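PDB 4CVU: beta-mannosidase from Trichoderma harzianum, which probably releases terminal, non-reducing beta-D-mannose residues from beta-mannosides. Local coordinates for residues A[241-246]-A[353-358]; A[511-516]-A[556-561]; A[541-546]-A[552-557]. One frame throughout, in Å; residues are numbered along the deposited sequence.

Interaction 1 (A[241-246]-A[353-358]). With NAG (2-acetamido-2-deoxy-beta-D-glucopyranose), chain F.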
loop_
_atom_site.group_PDB
_atom_site.type_symbol
_atom_site.label_atom_id
_atom_site.label_comp_id
_atom_site.label_asym_id
_atom_site.label_seq_id
_atom_site.Cartn_x
_atom_site.Cartn_y
_atom_site.Cartn_z
ATOM N N PHE A 241 7.204 40.082 -38.736
ATOM C CA PHE A 241 7.768 38.788 -39.057
ATOM C C PHE A 241 8.307 38.046 -37.822
ATOM O O PHE A 241 8.607 38.658 -36.816
ATOM C CB PHE A 241 8.879 38.947 -40.088
ATOM C CG PHE A 241 9.479 37.640 -40.523
ATOM C CD1 PHE A 241 8.758 36.764 -41.312
ATOM C CD2 PHE A 241 10.724 37.258 -40.082
ATOM C CE1 PHE A 241 9.306 35.560 -41.699
ATOM C CE2 PHE A 241 11.264 36.052 -40.457
ATOM C CZ PHE A 241 10.557 35.208 -41.274
ATOM N N ASN A 242 8.452 36.744 -37.915
ATOM C CA ASN A 242 8.956 35.959 -36.809
ATOM C C ASN A 242 10.337 36.397 -36.358
ATOM O O ASN A 242 11.205 36.627 -37.165
ATOM C CB ASN A 242 8.982 34.489 -37.211
ATOM C CG ASN A 242 7.716 34.058 -37.923
ATOM O OD1 ASN A 242 7.462 34.433 -39.056
ATOM N ND2 ASN A 242 6.935 33.267 -37.269
ATOM N N ASN A 243 10.523 36.500 -35.050
ATOM C CA ASN A 243 11.831 36.754 -34.461
ATOM C C ASN A 243 12.322 38.214 -34.538
ATOM O O ASN A 243 13.413 38.523 -34.138
ATOM C CB ASN A 243 12.875 35.786 -35.035
ATOM C CG ASN A 243 12.691 34.356 -34.536
ATOM O OD1 ASN A 243 13.356 33.963 -33.606
ATOM N ND2 ASN A 243 11.787 33.616 -35.105
ATOM N N PHE A 244 11.487 39.120 -35.036
ATOM C CA PHE A 244 11.823 40.544 -35.131
ATOM C C PHE A 244 10.755 41.383 -34.404
ATOM O O PHE A 244 9.547 41.063 -34.449
ATOM C CB PHE A 244 11.933 40.981 -36.603
ATOM C CG PHE A 244 13.119 40.400 -37.318
ATOM C CD1 PHE A 244 13.031 39.185 -37.936
ATOM C CD2 PHE A 244 14.327 41.070 -37.353
ATOM C CE1 PHE A 244 14.116 38.625 -38.595
ATOM C CE2 PHE A 244 15.424 40.521 -37.996
ATOM C CZ PHE A 244 15.328 39.292 -38.608
ATOM N N ALA A 245 11.209 42.408 -33.689
ATOM C CA ALA A 245 10.316 43.248 -32.900
ATOM C C ALA A 245 9.328 43.962 -33.827
ATOM O O ALA A 245 9.757 44.632 -34.743
ATOM C CB ALA A 245 11.121 44.272 -32.139
ATOM N N PRO A 246 8.009 43.768 -33.624
ATOM C CA PRO A 246 7.053 44.429 -34.501
ATOM C C PRO A 246 6.860 45.921 -34.183
ATOM O O PRO A 246 7.348 46.432 -33.167
ATOM C CB PRO A 246 5.758 43.643 -34.265
ATOM C CG PRO A 246 5.893 43.040 -32.915
ATOM C CD PRO A 246 7.358 42.769 -32.751
ATOM N N PHE A 353 10.359 36.488 -28.997
ATOM C CA PHE A 353 11.530 35.852 -28.430
ATOM C C PHE A 353 12.728 36.425 -29.176
ATOM O O PHE A 353 12.861 36.235 -30.371
ATOM C CB PHE A 353 11.509 34.325 -28.537
ATOM C CG PHE A 353 12.851 33.686 -28.252
ATOM C CD1 PHE A 353 13.460 33.836 -27.009
ATOM C CD2 PHE A 353 13.506 32.940 -29.221
ATOM C CE1 PHE A 353 14.715 33.272 -26.752
ATOM C CE2 PHE A 353 14.765 32.384 -28.978
ATOM C CZ PHE A 353 15.356 32.530 -27.740
ATOM N N SER A 354 13.603 37.101 -28.440
ATOM C CA SER A 354 14.716 37.838 -29.018
ATOM C C SER A 354 16.024 37.084 -28.788
ATOM O O SER A 354 16.458 36.954 -27.644
ATOM C CB SER A 354 14.781 39.231 -28.376
ATOM O OG SER A 354 15.869 39.969 -28.916
ATOM N N SER A 355 16.615 36.580 -29.861
ATOM C CA SER A 355 17.854 35.813 -29.825
ATOM C C SER A 355 18.953 36.289 -30.789
ATOM O O SER A 355 19.919 35.571 -31.021
ATOM C CB SER A 355 17.548 34.348 -30.125
ATOM O OG SER A 355 16.707 34.246 -31.223
ATOM N N GLY A 356 18.803 37.477 -31.346
ATOM C CA GLY A 356 19.757 38.018 -32.318
ATOM C C GLY A 356 20.841 38.754 -31.595
ATOM O O GLY A 356 20.870 38.760 -30.341
ATOM N N ASN A 357 21.725 39.401 -32.364
ATOM C CA ASN A 357 22.896 40.054 -31.782
ATOM C C ASN A 357 22.551 41.159 -30.783
ATOM O O ASN A 357 21.561 41.873 -30.949
ATOM C CB ASN A 357 23.769 40.699 -32.862
ATOM C CG ASN A 357 24.499 39.705 -33.734
ATOM O OD1 ASN A 357 24.617 38.528 -33.426
ATOM N ND2 ASN A 357 24.999 40.200 -34.854
ATOM N N ILE A 358 23.416 41.325 -29.788
ATOM C CA ILE A 358 23.376 42.475 -28.912
ATOM C C ILE A 358 23.768 43.686 -29.750
ATOM O O ILE A 358 24.846 43.714 -30.307
ATOM C CB ILE A 358 24.336 42.309 -27.699
ATOM C CG1 ILE A 358 23.945 41.102 -26.830
ATOM C CG2 ILE A 358 24.363 43.560 -26.837
ATOM C CD1 ILE A 358 22.667 41.277 -26.038
HETATM C C1 NAG F . 25.746 39.420 -35.835
HETATM C C2 NAG F . 25.601 39.828 -37.315
HETATM C C3 NAG F . 26.542 39.051 -38.210
HETATM C C4 NAG F . 27.946 39.137 -37.674
HETATM C C5 NAG F . 27.963 38.658 -36.221
HETATM C C6 NAG F . 29.347 38.797 -35.588
HETATM C C7 NAG F . 23.337 40.668 -37.758
HETATM C C8 NAG F . 21.928 40.397 -38.241
HETATM N N2 NAG F . 24.228 39.668 -37.778
HETATM O O3 NAG F . 26.482 39.664 -39.471
HETATM O O4 NAG F . 28.792 38.345 -38.465
HETATM O O5 NAG F . 27.101 39.480 -35.496
HETATM O O6 NAG F . 29.333 38.124 -34.350
HETATM O O7 NAG F . 23.633 41.784 -37.355
HETATM O O HOH W 1 14.796 36.730 -32.298
#

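Interaction 2 (A[511-516]-A[556-561]). With NAG (2-acetamido-2-deoxy-beta-D-glucopyranose), chain D; MAN (alpha-D-mannopyranose), chain B; MAN (alpha-D-mannopyranose), chain C; NAG (2-acetamido-2-deoxy-beta-D-glucopyranose), chain E.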
loop_
_atom_site.group_PDB
_atom_site.type_symbol
_atom_site.label_atom_id
_atom_site.label_comp_id
_atom_site.label_asym_id
_atom_site.label_seq_id
_atom_site.Cartn_x
_atom_site.Cartn_y
_atom_site.Cartn_z
ATOM N N GLY A 511 23.988 18.472 -40.727
ATOM C CA GLY A 511 23.156 18.848 -41.887
ATOM C C GLY A 511 21.722 18.368 -41.776
ATOM O O GLY A 511 20.809 19.058 -42.189
ATOM N N GLN A 512 21.524 17.196 -41.200
ATOM C CA GLN A 512 20.179 16.687 -40.965
ATOM C C GLN A 512 19.448 17.546 -39.928
ATOM O O GLN A 512 18.236 17.773 -40.050
ATOM C CB GLN A 512 20.234 15.252 -40.457
ATOM C CG GLN A 512 20.697 14.210 -41.456
ATOM C CD GLN A 512 20.718 12.834 -40.824
ATOM O OE1 GLN A 512 21.406 12.621 -39.826
ATOM N NE2 GLN A 512 19.935 11.899 -41.380
ATOM N N TYR A 513 20.197 17.977 -38.902
ATOM C CA TYR A 513 19.682 18.864 -37.873
ATOM C C TYR A 513 19.169 20.150 -38.492
ATOM O O TYR A 513 18.025 20.535 -38.261
ATOM C CB TYR A 513 20.731 19.154 -36.785
ATOM C CG TYR A 513 20.405 20.345 -35.886
ATOM C CD1 TYR A 513 19.405 20.272 -34.925
ATOM C CD2 TYR A 513 21.122 21.539 -35.992
ATOM C CE1 TYR A 513 19.103 21.368 -34.107
ATOM C CE2 TYR A 513 20.844 22.618 -35.178
ATOM C CZ TYR A 513 19.831 22.525 -34.232
ATOM O OH TYR A 513 19.539 23.604 -33.409
ATOM N N GLU A 514 20.028 20.811 -39.254
ATOM C CA GLU A 514 19.650 22.038 -39.953
ATOM C C GLU A 514 18.492 21.777 -40.902
ATOM O O GLU A 514 17.534 22.530 -40.942
ATOM C CB GLU A 514 20.830 22.610 -40.733
ATOM C CG GLU A 514 21.913 23.157 -39.839
ATOM C CD GLU A 514 22.981 23.894 -40.610
ATOM O OE1 GLU A 514 23.148 23.593 -41.823
ATOM O OE2 GLU A 514 23.644 24.766 -39.998
ATOM N N ASN A 515 18.567 20.675 -41.641
ATOM C CA ASN A 515 17.561 20.381 -42.652
ATOM C C ASN A 515 16.199 20.150 -42.001
ATOM O O ASN A 515 15.186 20.702 -42.462
ATOM C CB ASN A 515 17.967 19.164 -43.484
ATOM C CG ASN A 515 16.920 18.799 -44.519
ATOM O OD1 ASN A 515 16.715 19.528 -45.477
ATOM N ND2 ASN A 515 16.217 17.722 -44.294
ATOM N N LEU A 516 16.169 19.371 -40.914
ATOM C CA LEU A 516 14.873 19.098 -40.246
ATOM C C LEU A 516 14.413 20.289 -39.410
ATOM O O LEU A 516 13.306 20.825 -39.620
ATOM C CB LEU A 516 14.929 17.853 -39.353
ATOM C CG LEU A 516 13.573 17.412 -38.766
ATOM C CD1 LEU A 516 12.560 17.235 -39.867
ATOM C CD2 LEU A 516 13.675 16.134 -37.937
ATOM N N GLU A 556 22.619 29.751 -37.596
ATOM C CA GLU A 556 23.036 29.653 -36.159
ATOM C C GLU A 556 24.467 30.090 -35.924
ATOM O O GLU A 556 25.333 29.854 -36.738
ATOM C CB GLU A 556 22.855 28.240 -35.662
ATOM C CG GLU A 556 21.397 27.814 -35.508
ATOM C CD GLU A 556 20.757 28.535 -34.341
ATOM O OE1 GLU A 556 20.897 28.038 -33.187
ATOM O OE2 GLU A 556 20.176 29.616 -34.563
ATOM N N ARG A 557 24.693 30.761 -34.801
ATOM C CA ARG A 557 26.043 31.101 -34.357
ATOM C C ARG A 557 26.880 29.888 -34.045
ATOM O O ARG A 557 28.053 29.839 -34.342
ATOM C CB ARG A 557 26.020 31.987 -33.101
ATOM C CG ARG A 557 27.366 32.627 -32.831
ATOM C CD ARG A 557 27.297 33.649 -31.739
ATOM N NE ARG A 557 26.786 34.899 -32.219
ATOM C CZ ARG A 557 27.520 35.803 -32.847
ATOM N NH1 ARG A 557 28.774 35.554 -33.090
ATOM N NH2 ARG A 557 26.999 36.936 -33.253
ATOM N N TYR A 558 26.250 28.909 -33.421
ATOM C CA TYR A 558 26.966 27.749 -32.920
ATOM C C TYR A 558 28.144 28.238 -32.054
ATOM O O TYR A 558 27.953 28.948 -31.114
ATOM C CB TYR A 558 27.427 26.805 -34.044
ATOM C CG TYR A 558 26.360 26.219 -34.891
ATOM C CD1 TYR A 558 25.484 25.322 -34.368
ATOM C CD2 TYR A 558 26.234 26.537 -36.221
ATOM C CE1 TYR A 558 24.505 24.762 -35.119
ATOM C CE2 TYR A 558 25.233 25.991 -36.995
ATOM C CZ TYR A 558 24.382 25.082 -36.418
ATOM O OH TYR A 558 23.392 24.526 -37.104
ATOM N N TYR A 559 29.353 27.863 -32.419
ATOM C CA TYR A 559 30.537 28.092 -31.608
ATOM C C TYR A 559 31.448 29.174 -32.234
ATOM O O TYR A 559 32.621 29.253 -31.925
ATOM C CB TYR A 559 31.202 26.731 -31.227
ATOM C CG TYR A 559 30.096 25.653 -31.072
ATOM C CD1 TYR A 559 28.907 25.940 -30.349
ATOM C CD2 TYR A 559 30.140 24.460 -31.747
ATOM C CE1 TYR A 559 27.842 25.041 -30.270
ATOM C CE2 TYR A 559 29.073 23.553 -31.680
ATOM C CZ TYR A 559 27.924 23.836 -30.939
ATOM O OH TYR A 559 26.898 22.920 -30.882
ATOM N N ASN A 560 30.867 30.000 -33.094
ATOM C CA ASN A 560 31.545 31.174 -33.660
ATOM C C ASN A 560 31.467 32.292 -32.650
ATOM O O ASN A 560 30.706 33.238 -32.832
ATOM C CB ASN A 560 30.895 31.651 -34.959
ATOM C CG ASN A 560 31.044 30.661 -36.100
ATOM O OD1 ASN A 560 32.124 30.506 -36.660
ATOM N ND2 ASN A 560 29.942 29.993 -36.450
ATOM N N THR A 561 32.254 32.174 -31.586
ATOM C CA THR A 561 32.144 33.076 -30.445
ATOM C C THR A 561 33.401 33.901 -30.237
ATOM O O THR A 561 34.465 33.618 -30.813
ATOM C CB THR A 561 31.835 32.302 -29.164
ATOM O OG1 THR A 561 32.857 31.345 -28.939
ATOM C CG2 THR A 561 30.486 31.602 -29.270
HETATM C C1 NAG D . 29.832 29.022 -37.537
HETATM C C2 NAG D . 30.105 27.522 -37.463
HETATM C C3 NAG D . 29.917 26.817 -38.804
HETATM C C4 NAG D . 28.571 27.196 -39.407
HETATM C C5 NAG D . 28.423 28.713 -39.443
HETATM C C6 NAG D . 27.044 29.148 -39.915
HETATM C C7 NAG D . 31.678 27.012 -35.662
HETATM C C8 NAG D . 33.127 26.883 -35.278
HETATM N N2 NAG D . 31.442 27.334 -36.941
HETATM O O3 NAG D . 30.020 25.421 -38.569
HETATM O O4 NAG D . 28.422 26.715 -40.725
HETATM O O5 NAG D . 28.557 29.220 -38.139
HETATM O O6 NAG D . 26.051 28.518 -39.160
HETATM O O7 NAG D . 30.784 26.810 -34.821
HETATM C C1 MAN B . 21.908 17.226 -47.696
HETATM C C2 MAN B . 20.432 16.924 -47.963
HETATM C C3 MAN B . 19.641 16.922 -46.681
HETATM C C4 MAN B . 20.305 16.027 -45.637
HETATM C C5 MAN B . 21.724 16.514 -45.421
HETATM C C6 MAN B . 22.411 15.683 -44.342
HETATM O O2 MAN B . 20.301 15.666 -48.587
HETATM O O3 MAN B . 18.327 16.461 -46.894
HETATM O O4 MAN B . 19.541 16.064 -44.432
HETATM O O5 MAN B . 22.441 16.433 -46.651
HETATM O O6 MAN B . 23.665 16.246 -43.994
HETATM C C1 MAN C . 23.932 19.235 -46.043
HETATM C C2 MAN C . 23.278 19.202 -47.428
HETATM C C3 MAN C . 23.038 20.644 -47.844
HETATM C C4 MAN C . 22.201 21.374 -46.776
HETATM C C5 MAN C . 22.821 21.251 -45.388
HETATM C C6 MAN C . 21.925 21.866 -44.310
HETATM O O2 MAN C . 21.978 18.618 -47.397
HETATM O O3 MAN C . 22.297 20.641 -49.031
HETATM O O4 MAN C . 22.072 22.726 -47.105
HETATM O O5 MAN C . 23.054 19.877 -45.108
HETATM O O6 MAN C . 20.732 21.142 -44.119
HETATM C C1 NAG E . 27.935 25.366 -40.748
HETATM C C2 NAG E . 26.868 25.210 -41.808
HETATM C C3 NAG E . 26.410 23.766 -41.852
HETATM C C4 NAG E . 27.579 22.807 -42.035
HETATM C C5 NAG E . 28.561 23.128 -40.909
HETATM C C6 NAG E . 29.772 22.216 -40.828
HETATM C C7 NAG E . 25.326 27.061 -42.213
HETATM C C8 NAG E . 24.089 27.775 -41.827
HETATM N N2 NAG E . 25.684 25.993 -41.508
HETATM O O3 NAG E . 25.400 23.614 -42.812
HETATM O O4 NAG E . 27.088 21.491 -41.862
HETATM O O5 NAG E . 28.987 24.470 -41.007
HETATM O O6 NAG E . 30.196 22.060 -42.143
HETATM O O7 NAG E . 25.981 27.498 -43.131
HETATM O O HOH W 2 22.129 27.302 -38.855
#

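Interaction 3 (A[541-546]-A[552-557]). With NAG (2-acetamido-2-deoxy-beta-D-glucopyranose), chain F; NAG (2-acetamido-2-deoxy-beta-D-glucopyranose), chain D.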
loop_
_atom_site.group_PDB
_atom_site.type_symbol
_atom_site.label_atom_id
_atom_site.label_comp_id
_atom_site.label_asym_id
_atom_site.label_seq_id
_atom_site.Cartn_x
_atom_site.Cartn_y
_atom_site.Cartn_z
ATOM N N ASN A 541 23.404 29.465 -28.795
ATOM C CA ASN A 541 24.105 30.747 -28.761
ATOM C C ASN A 541 23.522 31.834 -29.666
ATOM O O ASN A 541 24.160 32.879 -29.892
ATOM C CB ASN A 541 25.584 30.524 -29.095
ATOM C CG ASN A 541 26.306 29.792 -27.990
ATOM O OD1 ASN A 541 26.085 30.061 -26.822
ATOM N ND2 ASN A 541 27.144 28.855 -28.349
ATOM N N GLY A 542 22.299 31.609 -30.142
ATOM C CA GLY A 542 21.610 32.577 -30.965
ATOM C C GLY A 542 21.895 32.429 -32.440
ATOM O O GLY A 542 22.653 31.526 -32.858
ATOM N N TRP A 543 21.284 33.326 -33.219
ATOM C CA TRP A 543 21.424 33.335 -34.679
ATOM C C TRP A 543 22.265 34.511 -35.185
ATOM O O TRP A 543 22.289 35.592 -34.595
ATOM C CB TRP A 543 20.061 33.367 -35.361
ATOM C CG TRP A 543 19.085 34.395 -34.890
ATOM C CD1 TRP A 543 18.151 34.234 -33.899
ATOM C CD2 TRP A 543 18.884 35.727 -35.405
ATOM N NE1 TRP A 543 17.408 35.369 -33.765
ATOM C CE2 TRP A 543 17.827 36.296 -34.681
ATOM C CE3 TRP A 543 19.492 36.487 -36.409
ATOM C CZ2 TRP A 543 17.372 37.599 -34.925
ATOM C CZ3 TRP A 543 19.036 37.771 -36.653
ATOM C CH2 TRP A 543 18.001 38.318 -35.915
ATOM N N LEU A 544 22.961 34.277 -36.286
ATOM C CA LEU A 544 23.676 35.326 -37.023
ATOM C C LEU A 544 22.782 36.021 -38.075
ATOM O O LEU A 544 22.919 37.219 -38.300
ATOM C CB LEU A 544 24.893 34.722 -37.721
ATOM C CG LEU A 544 25.840 33.892 -36.838
ATOM C CD1 LEU A 544 26.805 33.087 -37.686
ATOM C CD2 LEU A 544 26.620 34.797 -35.897
ATOM N N GLU A 545 21.916 35.258 -38.750
ATOM C CA GLU A 545 20.972 35.795 -39.756
ATOM C C GLU A 545 19.676 34.988 -39.733
ATOM O O GLU A 545 19.697 33.790 -39.424
ATOM C CB GLU A 545 21.506 35.651 -41.190
ATOM C CG GLU A 545 22.980 35.948 -41.405
ATOM C CD GLU A 545 23.275 37.432 -41.550
ATOM O OE1 GLU A 545 22.317 38.237 -41.649
ATOM O OE2 GLU A 545 24.479 37.796 -41.572
ATOM N N ILE A 546 18.575 35.650 -40.070
ATOM C CA ILE A 546 17.330 34.984 -40.396
ATOM C C ILE A 546 16.842 35.547 -41.727
ATOM O O ILE A 546 16.567 36.732 -41.837
ATOM C CB ILE A 546 16.243 35.183 -39.352
ATOM C CG1 ILE A 546 16.727 34.589 -38.019
ATOM C CG2 ILE A 546 14.965 34.494 -39.792
ATOM C CD1 ILE A 546 15.752 34.742 -36.880
ATOM N N VAL A 552 19.521 27.490 -45.734
ATOM C CA VAL A 552 19.222 27.316 -44.291
ATOM C C VAL A 552 18.829 28.687 -43.710
ATOM O O VAL A 552 19.709 29.517 -43.440
ATOM C CB VAL A 552 20.415 26.754 -43.504
ATOM C CG1 VAL A 552 19.945 26.298 -42.127
ATOM C CG2 VAL A 552 21.100 25.621 -44.268
ATOM N N PRO A 553 17.513 28.940 -43.550
ATOM C CA PRO A 553 16.970 30.297 -43.296
ATOM C C PRO A 553 17.366 30.936 -41.961
ATOM O O PRO A 553 17.238 32.152 -41.810
ATOM C CB PRO A 553 15.445 30.080 -43.338
ATOM C CG PRO A 553 15.244 28.621 -43.077
ATOM C CD PRO A 553 16.439 27.930 -43.656
ATOM N N ILE A 554 17.782 30.118 -40.984
ATOM C CA ILE A 554 18.330 30.610 -39.725
ATOM C C ILE A 554 19.787 30.178 -39.669
ATOM O O ILE A 554 20.082 29.006 -39.613
ATOM C CB ILE A 554 17.566 30.062 -38.490
ATOM C CG1 ILE A 554 16.068 30.385 -38.604
ATOM C CG2 ILE A 554 18.156 30.660 -37.203
ATOM C CD1 ILE A 554 15.211 29.985 -37.425
ATOM N N VAL A 555 20.695 31.133 -39.735
ATOM C CA VAL A 555 22.123 30.827 -39.712
ATOM C C VAL A 555 22.535 30.915 -38.237
ATOM O O VAL A 555 22.706 32.012 -37.692
ATOM C CB VAL A 555 22.936 31.802 -40.598
ATOM C CG1 VAL A 555 24.428 31.543 -40.494
ATOM C CG2 VAL A 555 22.487 31.713 -42.057
ATOM N N GLU A 556 22.619 29.751 -37.596
ATOM C CA GLU A 556 23.036 29.653 -36.159
ATOM C C GLU A 556 24.467 30.090 -35.924
ATOM O O GLU A 556 25.333 29.854 -36.738
ATOM C CB GLU A 556 22.855 28.240 -35.662
ATOM C CG GLU A 556 21.397 27.814 -35.508
ATOM C CD GLU A 556 20.757 28.535 -34.341
ATOM O OE1 GLU A 556 20.897 28.038 -33.187
ATOM O OE2 GLU A 556 20.176 29.616 -34.563
ATOM N N ARG A 557 24.693 30.761 -34.801
ATOM C CA ARG A 557 26.043 31.101 -34.357
ATOM C C ARG A 557 26.880 29.888 -34.045
ATOM O O ARG A 557 28.053 29.839 -34.342
ATOM C CB ARG A 557 26.020 31.987 -33.101
ATOM C CG ARG A 557 27.366 32.627 -32.831
ATOM C CD ARG A 557 27.297 33.649 -31.739
ATOM N NE ARG A 557 26.786 34.899 -32.219
ATOM C CZ ARG A 557 27.520 35.803 -32.847
ATOM N NH1 ARG A 557 28.774 35.554 -33.090
ATOM N NH2 ARG A 557 26.999 36.936 -33.253
HETATM C C1 NAG F . 25.746 39.420 -35.835
HETATM C C2 NAG F . 25.601 39.828 -37.315
HETATM C C3 NAG F . 26.542 39.051 -38.210
HETATM C C4 NAG F . 27.946 39.137 -37.674
HETATM C C5 NAG F . 27.963 38.658 -36.221
HETATM C C6 NAG F . 29.347 38.797 -35.588
HETATM C C7 NAG F . 23.337 40.668 -37.758
HETATM C C8 NAG F . 21.928 40.397 -38.241
HETATM N N2 NAG F . 24.228 39.668 -37.778
HETATM O O3 NAG F . 26.482 39.664 -39.471
HETATM O O4 NAG F . 28.792 38.345 -38.465
HETATM O O5 NAG F . 27.101 39.480 -35.496
HETATM O O6 NAG F . 29.333 38.124 -34.350
HETATM O O7 NAG F . 23.633 41.784 -37.355
HETATM C C1 NAG D . 29.832 29.022 -37.537
HETATM C C2 NAG D . 30.105 27.522 -37.463
HETATM C C3 NAG D . 29.917 26.817 -38.804
HETATM C C4 NAG D . 28.571 27.196 -39.407
HETATM C C5 NAG D . 28.423 28.713 -39.443
HETATM C C6 NAG D . 27.044 29.148 -39.915
HETATM C C7 NAG D . 31.678 27.012 -35.662
HETATM C C8 NAG D . 33.127 26.883 -35.278
HETATM N N2 NAG D . 31.442 27.334 -36.941
HETATM O O3 NAG D . 30.020 25.421 -38.569
HETATM O O4 NAG D . 28.422 26.715 -40.725
HETATM O O5 NAG D . 28.557 29.220 -38.139
HETATM O O6 NAG D . 26.051 28.518 -39.160
HETATM O O7 NAG D . 30.784 26.810 -34.821
#

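Interaction 1 (A[241-246]-A[353-358])
Asn-243 and Phe-353 meet through one bridging water, a polar centre gripped from three backbone groups: its oxygen lies 2.8 Å from Phe-353 O and 2.9 Å from Asn-243 O, and it accepts the amide of Ser-355, with Ser-355 N 3.0 Å away. More acceptors surround the water than its two protons can serve, so the two carbonyls probably share them with other groups. The contact joins a type II beta turn, Phe-241 to Phe-244, to the end of strand 351-354. The turn belongs to the loop between strands 227-237 and 252-261 of the Ig-like family 2 domain; strand 351-354 pairs with strand 374-377, at the edge of the mixed sheet that includes the parallel strands of the barrel domain. Asn-243 takes the third position of the turn with a positive phi of 78°, as that turn type requires, while the closing bond from Phe-244 N to Phe-241 O is weak. Direct packing is slight, and Ser-533 adds a second bridge, its hydroxyl weakly bonded to the backbone N of both Asn-243 and Phe-353. The ring of Phe-353 turns to another partner, packing edge-to-face with Trp-373. Ser-355 holds OG between its own backbone N and carbonyl carbon (chi1 46°), where the hydroxyl meets Trp-543 NE1 in a weak hydrogen bond; its carbonyl takes a firmer one from Asn-371 ND2. Within the turn, Asn-242 OD1 stands 3.4 Å above the plane of the Phe-241 ring, offset toward the rim, and Phe-244 CD1 lies at that ring's edge. Past the strand, Asn-357 carries an N-linked glycan: its ND2 is bonded covalently to NAG C1 at 1.5 Å.

Interaction 2 (A[511-516]-A[556-561])
Helix 506-528 meets a glycosylated type II' beta turn, Arg-557 to Asn-560, and the sugar chain on Asn-560 folds back over both. Tyr-558 OH donates to Glu-514 OE2 at 2.9 Å, reaching the anti side of the carboxylate, 15° out of its plane. The same oxygen accepts N2 of the second NAG of the Asn-560 glycan (chain E), joined to O4 of the first, at 2.8 Å and, more loosely, a water that in turn accepts a hydrogen bond from Glu-556 N at 2.8 Å, so three donors converge on OE2. Glu-514 reaches out with its chain stretched (chi2 -172°), and its OE1 lies against O3 of the second NAG. With an alanine here, the Tyr-558 hydroxyl and the sugar amide would probably lose their shared acceptor, leaving the second NAG freer to shift on the helix. Tyr-558 OH also sits at the edge of the Tyr-513 ring, 3.7 Å from Tyr-513 CE2; the two tyrosines run antiparallel. Gly-511 O accepts a hydrogen bond from O6 of the chain C mannose at 2.8 Å. Helix 490-501 borders the contact, Glu-491 bonding Tyr-513 OH and Leu-495 packing on that ring, while strand 554-556 runs directly into the turn.

Interaction 3 (A[541-546]-A[552-557])
Opposite Val-555 the partner strand places two residues, Leu-544 and Glu-545, a classic beta bulge in the antiparallel hairpin of strands 545-546 and 554-556. Both backbone polar groups of Val-555 are satisfied: Leu-544 N donates to Val-555 O at 2.7 Å, almost straight onto the oxygen (C=O...N angle 174°), and Val-555 N donates to Glu-545 O at 2.9 Å. Before the bulge Arg-557 N bonds Gly-542 O, also 2.9 Å long. Gly-542 has a phi of 89° and a psi near 180°, where a side chain would jam against the carbonyl of Asn-541; that carbonyl, Asn-541 O, is buried with no partner. Other carbonyls bond outside the pair of strands. Leu-544 O accepts N2 of the NAG on Asn-357 at 2.8 Å, Trp-543 O accepts Asn-371 ND2, and Glu-556 O accepts O6 of the NAG on Asn-560 at 2.9 Å. The Arg-557 guanidinium clamps O6 of the first of these sugars with NH1 at 2.9 Å and NH2 at 2.8 Å, while its NE is taken by Asn-371 OD1. Leu-544 CD2 lies centrally over one guanidinium face, 3.3 Å from Arg-557 CZ, the two side chains crossing at about a right angle, so a methyl group covers one face of the guanidinium while its N-H groups bond at the rim. Ile-546 CD1 covers a face of the Trp-543 indole. Ile-554 and Ile-546 share the side of the hairpin that rests on Phe-522 of helix 506-528, and Ile-554 also touches Ile-518 of that helix.

How the interactions relate
Interactions 2 and 3 share Glu-556 and Arg-557 and have centres about 8 Å apart; interaction 1 lies about 11 Å from interaction 3 and 18 Å from interaction 2. Interaction 3 is thus the middle piece. Towards interaction 1, Arg-557 NH2 bonds Asn-357 OD1 at 2.9 Å, and Ile-546 CD1 packs 3.6 Å from Asn-243 CB. Towards interaction 2, Asn-541 ND2 donates to Tyr-558 O at 2.9 Å. Two N-linked glycans run through the group: one touches interactions 1 and 3, the other 2 and 3. These sugars are attached to the protein itself, so the residues around them contact its own glycans and are not a substrate pocket.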